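Local atomic coordinates of methylenetetrahydrofolate--tRNA-(uracil-5-)-methyltransferase TrmFO (Thermus thermophilus, PDB entry 3G5S), a protein that probably catalyses the folate-dependent methylation of uridine 54 in tRNA to 5-methyluridine, using FAD as cofactor and NADH or NADPH as reductant. Residues N396-E404 with K412-G420; A63-M71 with P370-L378. All coordinates share one frame; numbering follows the deposited sequence.

Contact 1. Residues N396-E404 with K412-G420; sequences NWGLVPPVE and KRQAMYRRG. With EDO (1,2-ethanediol), chain H.
R419 reaches from its helix to two successive carbonyls of the proline-rich loop. Its NH2 donates to P401 O at 2.7 Å and its NH1 to P402 O at 3.0 Å, both nearly straight. Both oxygens lie at the guanidinium edge, close to its plane, although each N-H comes from above the carbonyl plane. A bend at chi3 (65°) turns the group to the loop. V403 CG2 lies over one face, toward its rim, and packs tightly on M416 CG at 3.4 Å. K412 NZ bonds weakly to V403 O (3.2 Å), its stronger partner being G405 O, and a water leads on, weakly, to E404.

The indole of W397 sends NE1 to the carbonyl of T61. R413 CG lies over its five-membered ring, 3.8 Å from the centroid, in a CH-pi contact, while R413 NE donates a hydrogen bond (2.8 Å) to O2 of an ethanediol, probably from crystallisation. E300 OE2 also binds the diol and forms a long, weak ion pair with R413 NH2. Selenomethionine M416 meets the six-membered ring obliquely, a Met-aromatic contact with SE 3.6 Å from W397 CE3. With an alanine for W397, M416 and R413 CG would probably lose the surface they pack on, and the T61 carbonyl this N-H.

The loop thus lies along the start of helix 409-429, with W397 reaching A63 and L66 of helix 63-74 and M374 of helix 374-384.

Contact 2. Residues A63-M71 with P370-L378; sequences AKGLLQAEM and PEESMLGGL
E70 points its carboxylate at the first turn of helix 374-384 and takes up two successive backbone amides there. OE2 accepts from M374 N at 2.7 Å and OE1 from L375 N at 2.9 Å, each through the syn lone pair, so the two N-H groups enter on the inner sides of the carboxylate and fix its rotation. The chain is extended beyond CG (chi2 174°), which carries the carboxylate out from helix 63-74 to the amides. Lying at the N-terminus, the positive end of the helix dipole, these amides would be expected to favour the ionised carboxylate. CB of S373 also lies against OE2.

S373 is the N-cap of this helix: its OG accepts from G376 N at 3.0 Å, an amide E70 does not take, and donates to P370 O, in the carbonyl plane. The same P370 O receives S373 N, closing the type I turn P370-S373 that leads into the helix. The axes of helix segments 63-71 and 374-378 approach to 9.8 Å, their N-to-C directions 111° apart.

Next to the carboxylate, selenomethionine M374 is a knob among A63, L66, L67 and E70. With CG anti to the backbone N (chi1 -172°) and bends at chi2 and chi3, its chain curls along helix 63-74 until CE meets A63 CB at 3.6 Å. L66 crosses it at a slant, CD2 against M374 CB (3.8 Å), while CB of L67 lies by M374 CG. L67 CD1 leans on L375 CB at 4.0 Å. Farther along, selenomethionine M71 meets L375 at about a right angle, its CE 3.8 Å from L375 CD2. On other sides, L67 and M71 pack against helix 343-361, and F424 of helix 409-429 touches both E70 and M71.

Contact 1 and contact 2 lie with their centres about 10 Å apart, on the same side of the chain's centre. Along the chain contact 2 closes first: helix 63-74, in the early part of the FAD-binding fold, meets helix 374-384 nearly 300 residues later. The loop of contact 1 and then helix 409-429 come next, after the rest of helix 374-384. The two contacts touch in several places: Y417 packs on A69, the carbonyl of N396 on M374, and V400 on E371. Contact 2 is buried, with L67 about 10 Å from the bound FAD, whereas contact 1 is nearer the surface. Together they pack the C-terminal helices onto the helix that follows strand 54-57.

Contact 1. Residues N396-E404 with K412-G420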
loop_
_atom_site.group_PDB
_atom_site.type_symbol
_atom_site.label_atom_id
_atom_site.label_comp_id
_atom_site.label_asym_id
_atom_site.label_seq_id
_atom_site.Cartn_x
_atom_site.Cartn_y
_atom_site.Cartn_z
ATOM N N ASN A 396 -6.395 -4.438 -2.843
ATOM C CA ASN A 396 -7.733 -4.772 -2.372
ATOM C C ASN A 396 -8.729 -4.498 -3.492
ATOM O O ASN A 396 -8.430 -3.755 -4.432
ATOM C CB ASN A 396 -8.094 -3.988 -1.101
ATOM C CG ASN A 396 -8.218 -2.504 -1.353
ATOM O OD1 ASN A 396 -7.240 -1.749 -1.217
ATOM N ND2 ASN A 396 -9.400 -2.070 -1.749
ATOM N N TRP A 397 -9.913 -5.090 -3.386
ATOM C CA TRP A 397 -10.900 -4.984 -4.449
ATOM C C TRP A 397 -11.518 -3.599 -4.612
ATOM O O TRP A 397 -12.129 -3.326 -5.633
ATOM C CB TRP A 397 -11.992 -6.038 -4.281
ATOM C CG TRP A 397 -11.515 -7.437 -4.489
ATOM C CD1 TRP A 397 -11.568 -8.459 -3.588
ATOM C CD2 TRP A 397 -10.954 -7.990 -5.691
ATOM N NE1 TRP A 397 -11.071 -9.612 -4.147
ATOM C CE2 TRP A 397 -10.688 -9.351 -5.437
ATOM C CE3 TRP A 397 -10.643 -7.465 -6.951
ATOM C CZ2 TRP A 397 -10.127 -10.196 -6.403
ATOM C CZ3 TRP A 397 -10.088 -8.305 -7.909
ATOM C CH2 TRP A 397 -9.837 -9.653 -7.630
ATOM N N GLY A 398 -11.366 -2.719 -3.625
ATOM C CA GLY A 398 -11.852 -1.358 -3.775
ATOM C C GLY A 398 -11.113 -0.533 -4.821
ATOM O O GLY A 398 -11.616 0.503 -5.258
ATOM N N LEU A 399 -9.936 -1.001 -5.236
ATOM C CA LEU A 399 -9.071 -0.253 -6.149
ATOM C C LEU A 399 -9.495 -0.342 -7.609
ATOM O O LEU A 399 -9.055 0.462 -8.421
ATOM C CB LEU A 399 -7.637 -0.759 -6.035
ATOM C CG LEU A 399 -6.973 -0.539 -4.684
ATOM C CD1 LEU A 399 -5.633 -1.231 -4.650
ATOM C CD2 LEU A 399 -6.824 0.940 -4.350
ATOM N N VAL A 400 -10.307 -1.339 -7.951
ATOM C CA VAL A 400 -10.725 -1.556 -9.338
ATOM C C VAL A 400 -12.219 -1.268 -9.473
ATOM O O VAL A 400 -12.931 -1.196 -8.474
ATOM C CB VAL A 400 -10.401 -2.992 -9.821
ATOM C CG1 VAL A 400 -8.899 -3.265 -9.732
ATOM C CG2 VAL A 400 -11.201 -4.027 -9.036
ATOM N N PRO A 401 -12.710 -1.090 -10.709
ATOM C CA PRO A 401 -14.135 -0.795 -10.854
ATOM C C PRO A 401 -14.987 -1.951 -10.364
ATOM O O PRO A 401 -14.549 -3.101 -10.339
ATOM C CB PRO A 401 -14.304 -0.620 -12.367
ATOM C CG PRO A 401 -12.947 -0.240 -12.849
ATOM C CD PRO A 401 -12.007 -1.029 -12.001
ATOM N N PRO A 402 -16.224 -1.642 -9.975
ATOM C CA PRO A 402 -17.155 -2.690 -9.569
ATOM C C PRO A 402 -17.455 -3.624 -10.732
ATOM O O PRO A 402 -17.249 -3.274 -11.895
ATOM C CB PRO A 402 -18.427 -1.908 -9.208
ATOM C CG PRO A 402 -18.070 -0.466 -9.234
ATOM C CD PRO A 402 -16.877 -0.330 -10.108
ATOM N N VAL A 403 -17.951 -4.813 -10.417
ATOM C CA VAL A 403 -18.653 -5.605 -11.408
ATOM C C VAL A 403 -20.111 -5.426 -11.065
ATOM O O VAL A 403 -20.562 -5.838 -9.998
ATOM C CB VAL A 403 -18.283 -7.090 -11.345
ATOM C CG1 VAL A 403 -19.244 -7.912 -12.202
ATOM C CG2 VAL A 403 -16.840 -7.281 -11.793
ATOM N N GLU A 404 -20.842 -4.772 -11.959
ATOM C CA GLU A 404 -22.239 -4.501 -11.712
ATOM C C GLU A 404 -23.013 -5.807 -11.799
ATOM O O GLU A 404 -22.679 -6.703 -12.582
ATOM C CB GLU A 404 -22.770 -3.471 -12.706
ATOM C CG GLU A 404 -22.067 -2.116 -12.623
ATOM C CD GLU A 404 -22.466 -1.316 -11.396
ATOM O OE1 GLU A 404 -23.613 -1.479 -10.924
ATOM O OE2 GLU A 404 -21.635 -0.520 -10.907
ATOM N N LYS A 412 -18.625 -11.845 -7.593
ATOM C CA LYS A 412 -18.135 -10.563 -8.099
ATOM C C LYS A 412 -16.619 -10.524 -8.102
ATOM O O LYS A 412 -16.006 -10.025 -9.044
ATOM C CB LYS A 412 -18.710 -9.383 -7.313
ATOM C CG LYS A 412 -20.150 -9.113 -7.680
ATOM C CD LYS A 412 -20.661 -7.779 -7.182
ATOM C CE LYS A 412 -22.058 -7.503 -7.725
ATOM N NZ LYS A 412 -22.483 -6.109 -7.438
ATOM N N ARG A 413 -16.009 -11.062 -7.053
ATOM C CA ARG A 413 -14.555 -11.089 -6.970
ATOM C C ARG A 413 -13.959 -11.984 -8.053
ATOM O O ARG A 413 -12.982 -11.611 -8.703
ATOM C CB ARG A 413 -14.107 -11.508 -5.569
ATOM C CG ARG A 413 -14.445 -10.467 -4.512
ATOM C CD ARG A 413 -14.363 -11.014 -3.109
ATOM N NE ARG A 413 -14.809 -9.998 -2.168
ATOM C CZ ARG A 413 -15.231 -10.250 -0.937
ATOM N NH1 ARG A 413 -15.253 -11.494 -0.486
ATOM N NH2 ARG A 413 -15.630 -9.252 -0.160
ATOM N N GLN A 414 -14.552 -13.151 -8.269
ATOM C CA GLN A 414 -14.089 -14.011 -9.347
ATOM C C GLN A 414 -14.188 -13.297 -10.699
ATOM O O GLN A 414 -13.286 -13.386 -11.529
ATOM C CB GLN A 414 -14.866 -15.334 -9.342
ATOM C CG GLN A 414 -14.574 -16.197 -8.104
ATOM C CD GLN A 414 -15.404 -17.466 -8.036
ATOM O OE1 GLN A 414 -14.932 -18.506 -7.575
ATOM N NE2 GLN A 414 -16.647 -17.384 -8.486
ATOM N N ALA A 415 -15.283 -12.578 -10.914
ATOM C CA ALA A 415 -15.460 -11.814 -12.141
ATOM C C ALA A 415 -14.408 -10.712 -12.270
ATOM O O ALA A 415 -13.865 -10.503 -13.356
ATOM C CB ALA A 415 -16.854 -11.229 -12.200
HETATM N N MSE A 416 -14.117 -10.025 -11.168
HETATM C CA MSE A 416 -13.100 -8.978 -11.172
HETATM C C MSE A 416 -11.719 -9.553 -11.478
HETATM O O MSE A 416 -10.907 -8.925 -12.164
HETATM C CB MSE A 416 -13.066 -8.271 -9.817
HETATM C CG MSE A 416 -14.255 -7.383 -9.515
HETATM SE SE MSE A 416 -14.005 -6.551 -7.770
HETATM C CE MSE A 416 -15.511 -5.314 -7.782
ATOM N N TYR A 417 -11.441 -10.733 -10.943
ATOM C CA TYR A 417 -10.176 -11.401 -11.197
ATOM C C TYR A 417 -10.008 -11.685 -12.686
ATOM O O TYR A 417 -8.989 -11.342 -13.286
ATOM C CB TYR A 417 -10.096 -12.686 -10.375
ATOM C CG TYR A 417 -8.859 -13.522 -10.574
ATOM C CD1 TYR A 417 -8.719 -14.330 -11.694
ATOM C CD2 TYR A 417 -7.852 -13.541 -9.618
ATOM C CE1 TYR A 417 -7.599 -15.107 -11.872
ATOM C CE2 TYR A 417 -6.733 -14.323 -9.784
ATOM C CZ TYR A 417 -6.612 -15.096 -10.916
ATOM O OH TYR A 417 -5.496 -15.882 -11.081
ATOM N N ARG A 418 -11.012 -12.305 -13.292
ATOM C CA ARG A 418 -10.899 -12.652 -14.702
ATOM C C ARG A 418 -10.787 -11.419 -15.579
ATOM O O ARG A 418 -9.977 -11.373 -16.503
ATOM C CB ARG A 418 -12.107 -13.463 -15.147
ATOM C CG ARG A 418 -12.123 -14.858 -14.622
ATOM C CD ARG A 418 -13.142 -15.687 -15.370
ATOM N NE ARG A 418 -13.185 -17.044 -14.848
ATOM C CZ ARG A 418 -13.406 -18.120 -15.590
ATOM N NH1 ARG A 418 -13.598 -17.994 -16.898
ATOM N NH2 ARG A 418 -13.436 -19.322 -15.026
ATOM N N ARG A 419 -11.615 -10.424 -15.294
ATOM C CA ARG A 419 -11.602 -9.190 -16.062
ATOM C C ARG A 419 -10.252 -8.489 -15.937
ATOM O O ARG A 419 -9.684 -8.009 -16.922
ATOM C CB ARG A 419 -12.720 -8.273 -15.579
ATOM C CG ARG A 419 -12.831 -6.961 -16.335
ATOM C CD ARG A 419 -13.821 -6.019 -15.659
ATOM N NE ARG A 419 -13.334 -5.636 -14.339
ATOM C CZ ARG A 419 -14.028 -4.939 -13.448
ATOM N NH1 ARG A 419 -15.262 -4.531 -13.724
ATOM N NH2 ARG A 419 -13.481 -4.646 -12.278
ATOM N N GLY A 420 -9.738 -8.432 -14.715
ATOM C CA GLY A 420 -8.499 -7.721 -14.456
ATOM C C GLY A 420 -7.299 -8.394 -15.085
ATOM O O GLY A 420 -6.423 -7.730 -15.651
HETATM C C1 EDO H . -17.071 -7.245 -3.815
HETATM O O1 EDO H . -17.702 -6.350 -2.891
HETATM C C2 EDO H . -15.594 -6.893 -3.937
HETATM O O2 EDO H . -14.931 -7.206 -2.707
HETATM O O HOH W 1 -23.921 -3.829 -8.573
#

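Contact 2. Residues A63-M71 with P370-L378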
loop_
_atom_site.group_PDB
_atom_site.type_symbol
_atom_site.label_atom_id
_atom_site.label_comp_id
_atom_site.label_asym_id
_atom_site.label_seq_id
_atom_site.Cartn_x
_atom_site.Cartn_y
_atom_site.Cartn_z
ATOM N N ALA A 63 -7.690 -10.214 -3.920
ATOM C CA ALA A 63 -7.024 -9.140 -4.658
ATOM C C ALA A 63 -5.524 -9.402 -4.825
ATOM O O ALA A 63 -4.953 -9.128 -5.881
ATOM C CB ALA A 63 -7.255 -7.814 -3.971
ATOM N N LYS A 64 -4.882 -9.923 -3.784
ATOM C CA LYS A 64 -3.474 -10.277 -3.884
ATOM C C LYS A 64 -3.269 -11.440 -4.858
ATOM O O LYS A 64 -2.240 -11.523 -5.523
ATOM C CB LYS A 64 -2.907 -10.594 -2.499
ATOM C CG LYS A 64 -2.680 -9.342 -1.634
ATOM C CD LYS A 64 -2.153 -9.686 -0.249
ATOM C CE LYS A 64 -1.945 -8.442 0.597
ATOM N NZ LYS A 64 -0.659 -7.749 0.314
ATOM N N GLY A 65 -4.253 -12.329 -4.943
ATOM C CA GLY A 65 -4.204 -13.410 -5.912
ATOM C C GLY A 65 -4.202 -12.895 -7.339
ATOM O O GLY A 65 -3.478 -13.405 -8.195
ATOM N N LEU A 66 -5.012 -11.877 -7.612
ATOM C CA LEU A 66 -4.975 -11.256 -8.927
ATOM C C LEU A 66 -3.605 -10.623 -9.185
ATOM O O LEU A 66 -3.024 -10.797 -10.255
ATOM C CB LEU A 66 -6.076 -10.217 -9.077
ATOM C CG LEU A 66 -6.026 -9.377 -10.352
ATOM C CD1 LEU A 66 -6.001 -10.239 -11.611
ATOM C CD2 LEU A 66 -7.171 -8.377 -10.403
ATOM N N LEU A 67 -3.077 -9.895 -8.209
ATOM C CA LEU A 67 -1.782 -9.250 -8.406
ATOM C C LEU A 67 -0.676 -10.290 -8.643
ATOM O O LEU A 67 0.215 -10.080 -9.471
ATOM C CB LEU A 67 -1.459 -8.337 -7.226
ATOM C CG LEU A 67 -0.206 -7.465 -7.368
ATOM C CD1 LEU A 67 -0.245 -6.599 -8.608
ATOM C CD2 LEU A 67 -0.041 -6.596 -6.138
ATOM N N GLN A 68 -0.736 -11.418 -7.931
ATOM C CA GLN A 68 0.203 -12.512 -8.170
ATOM C C GLN A 68 0.130 -12.995 -9.612
ATOM O O GLN A 68 1.152 -13.193 -10.268
ATOM C CB GLN A 68 -0.076 -13.680 -7.222
ATOM C CG GLN A 68 0.288 -13.379 -5.777
ATOM C CD GLN A 68 -0.312 -14.362 -4.790
ATOM O OE1 GLN A 68 -0.893 -15.378 -5.174
ATOM N NE2 GLN A 68 -0.177 -14.059 -3.504
ATOM N N ALA A 69 -1.086 -13.209 -10.099
ATOM C CA ALA A 69 -1.282 -13.685 -11.463
ATOM C C ALA A 69 -0.784 -12.673 -12.494
ATOM O O ALA A 69 -0.163 -13.048 -13.493
ATOM C CB ALA A 69 -2.750 -14.033 -11.709
ATOM N N GLU A 70 -1.058 -11.395 -12.253
ATOM C CA GLU A 70 -0.568 -10.348 -13.142
ATOM C C GLU A 70 0.947 -10.365 -13.192
ATOM O O GLU A 70 1.545 -10.262 -14.257
ATOM C CB GLU A 70 -1.055 -8.973 -12.667
ATOM C CG GLU A 70 -2.547 -8.764 -12.841
ATOM C CD GLU A 70 -3.082 -7.470 -12.239
ATOM O OE1 GLU A 70 -2.324 -6.686 -11.603
ATOM O OE2 GLU A 70 -4.309 -7.250 -12.404
HETATM N N MSE A 71 1.576 -10.471 -12.030
HETATM C CA MSE A 71 3.030 -10.444 -11.981
HETATM C C MSE A 71 3.661 -11.672 -12.655
HETATM O O MSE A 71 4.719 -11.552 -13.266
HETATM C CB MSE A 71 3.514 -10.216 -10.552
HETATM C CG MSE A 71 3.299 -8.771 -10.092
HETATM SE SE MSE A 71 4.239 -7.468 -11.227
HETATM C CE MSE A 71 2.758 -7.008 -12.401
ATOM N N PRO A 370 -4.025 -0.690 -16.861
ATOM C CA PRO A 370 -5.388 -0.152 -16.799
ATOM C C PRO A 370 -6.038 -0.299 -15.423
ATOM O O PRO A 370 -5.616 -1.131 -14.617
ATOM C CB PRO A 370 -6.140 -0.999 -17.824
ATOM C CG PRO A 370 -5.372 -2.263 -17.907
ATOM C CD PRO A 370 -3.938 -1.915 -17.673
ATOM N N GLU A 371 -7.074 0.498 -15.184
ATOM C CA GLU A 371 -7.786 0.539 -13.906
ATOM C C GLU A 371 -8.372 -0.809 -13.477
ATOM O O GLU A 371 -8.552 -1.054 -12.283
ATOM C CB GLU A 371 -8.906 1.595 -13.961
ATOM C CG GLU A 371 -9.936 1.343 -15.064
ATOM C CD GLU A 371 -11.139 2.275 -14.998
ATOM O OE1 GLU A 371 -11.175 3.144 -14.103
ATOM O OE2 GLU A 371 -12.050 2.132 -15.842
ATOM N N GLU A 372 -8.685 -1.670 -14.445
ATOM C CA GLU A 372 -9.263 -2.982 -14.143
ATOM C C GLU A 372 -8.243 -3.951 -13.572
ATOM O O GLU A 372 -8.620 -4.927 -12.925
ATOM C CB GLU A 372 -9.894 -3.614 -15.385
ATOM C CG GLU A 372 -11.124 -2.901 -15.893
ATOM C CD GLU A 372 -10.813 -1.583 -16.575
ATOM O OE1 GLU A 372 -9.647 -1.365 -16.979
ATOM O OE2 GLU A 372 -11.757 -0.769 -16.717
ATOM N N SER A 373 -6.964 -3.717 -13.848
ATOM C CA SER A 373 -5.928 -4.577 -13.305
ATOM C C SER A 373 -5.628 -4.148 -11.882
ATOM O O SER A 373 -5.825 -2.986 -11.513
ATOM C CB SER A 373 -4.663 -4.553 -14.162
ATOM O OG SER A 373 -3.969 -3.330 -14.075
HETATM N N MSE A 374 -5.147 -5.083 -11.079
HETATM C CA MSE A 374 -4.833 -4.743 -9.699
HETATM C C MSE A 374 -3.630 -3.796 -9.627
HETATM O O MSE A 374 -3.644 -2.827 -8.866
HETATM C CB MSE A 374 -4.605 -5.996 -8.859
HETATM C CG MSE A 374 -4.454 -5.734 -7.366
HETATM SE SE MSE A 374 -5.959 -4.761 -6.576
HETATM C CE MSE A 374 -7.390 -5.971 -7.067
ATOM N N LEU A 375 -2.587 -4.049 -10.410
ATOM C CA LEU A 375 -1.454 -3.124 -10.393
ATOM C C LEU A 375 -1.902 -1.739 -10.862
ATOM O O LEU A 375 -1.515 -0.723 -10.282
ATOM C CB LEU A 375 -0.290 -3.638 -11.240
ATOM C CG LEU A 375 0.913 -2.689 -11.293
ATOM C CD1 LEU A 375 1.398 -2.306 -9.888
ATOM C CD2 LEU A 375 2.036 -3.307 -12.103
ATOM N N GLY A 376 -2.722 -1.695 -11.906
ATOM C CA GLY A 376 -3.238 -0.433 -12.396
ATOM C C GLY A 376 -4.084 0.289 -11.365
ATOM O O GLY A 376 -3.964 1.496 -11.172
ATOM N N GLY A 377 -4.961 -0.448 -10.698
ATOM C CA GLY A 377 -5.767 0.163 -9.661
ATOM C C GLY A 377 -4.898 0.718 -8.546
ATOM O O GLY A 377 -5.159 1.800 -8.026
ATOM N N LEU A 378 -3.861 -0.020 -8.173
ATOM C CA LEU A 378 -2.985 0.411 -7.100
ATOM C C LEU A 378 -2.240 1.710 -7.453
ATOM O O LEU A 378 -2.255 2.663 -6.675
ATOM C CB LEU A 378 -2.014 -0.704 -6.783
ATOM C CG LEU A 378 -1.072 -0.473 -5.612
ATOM C CD1 LEU A 378 -1.821 -0.212 -4.314
ATOM C CD2 LEU A 378 -0.145 -1.658 -5.480
#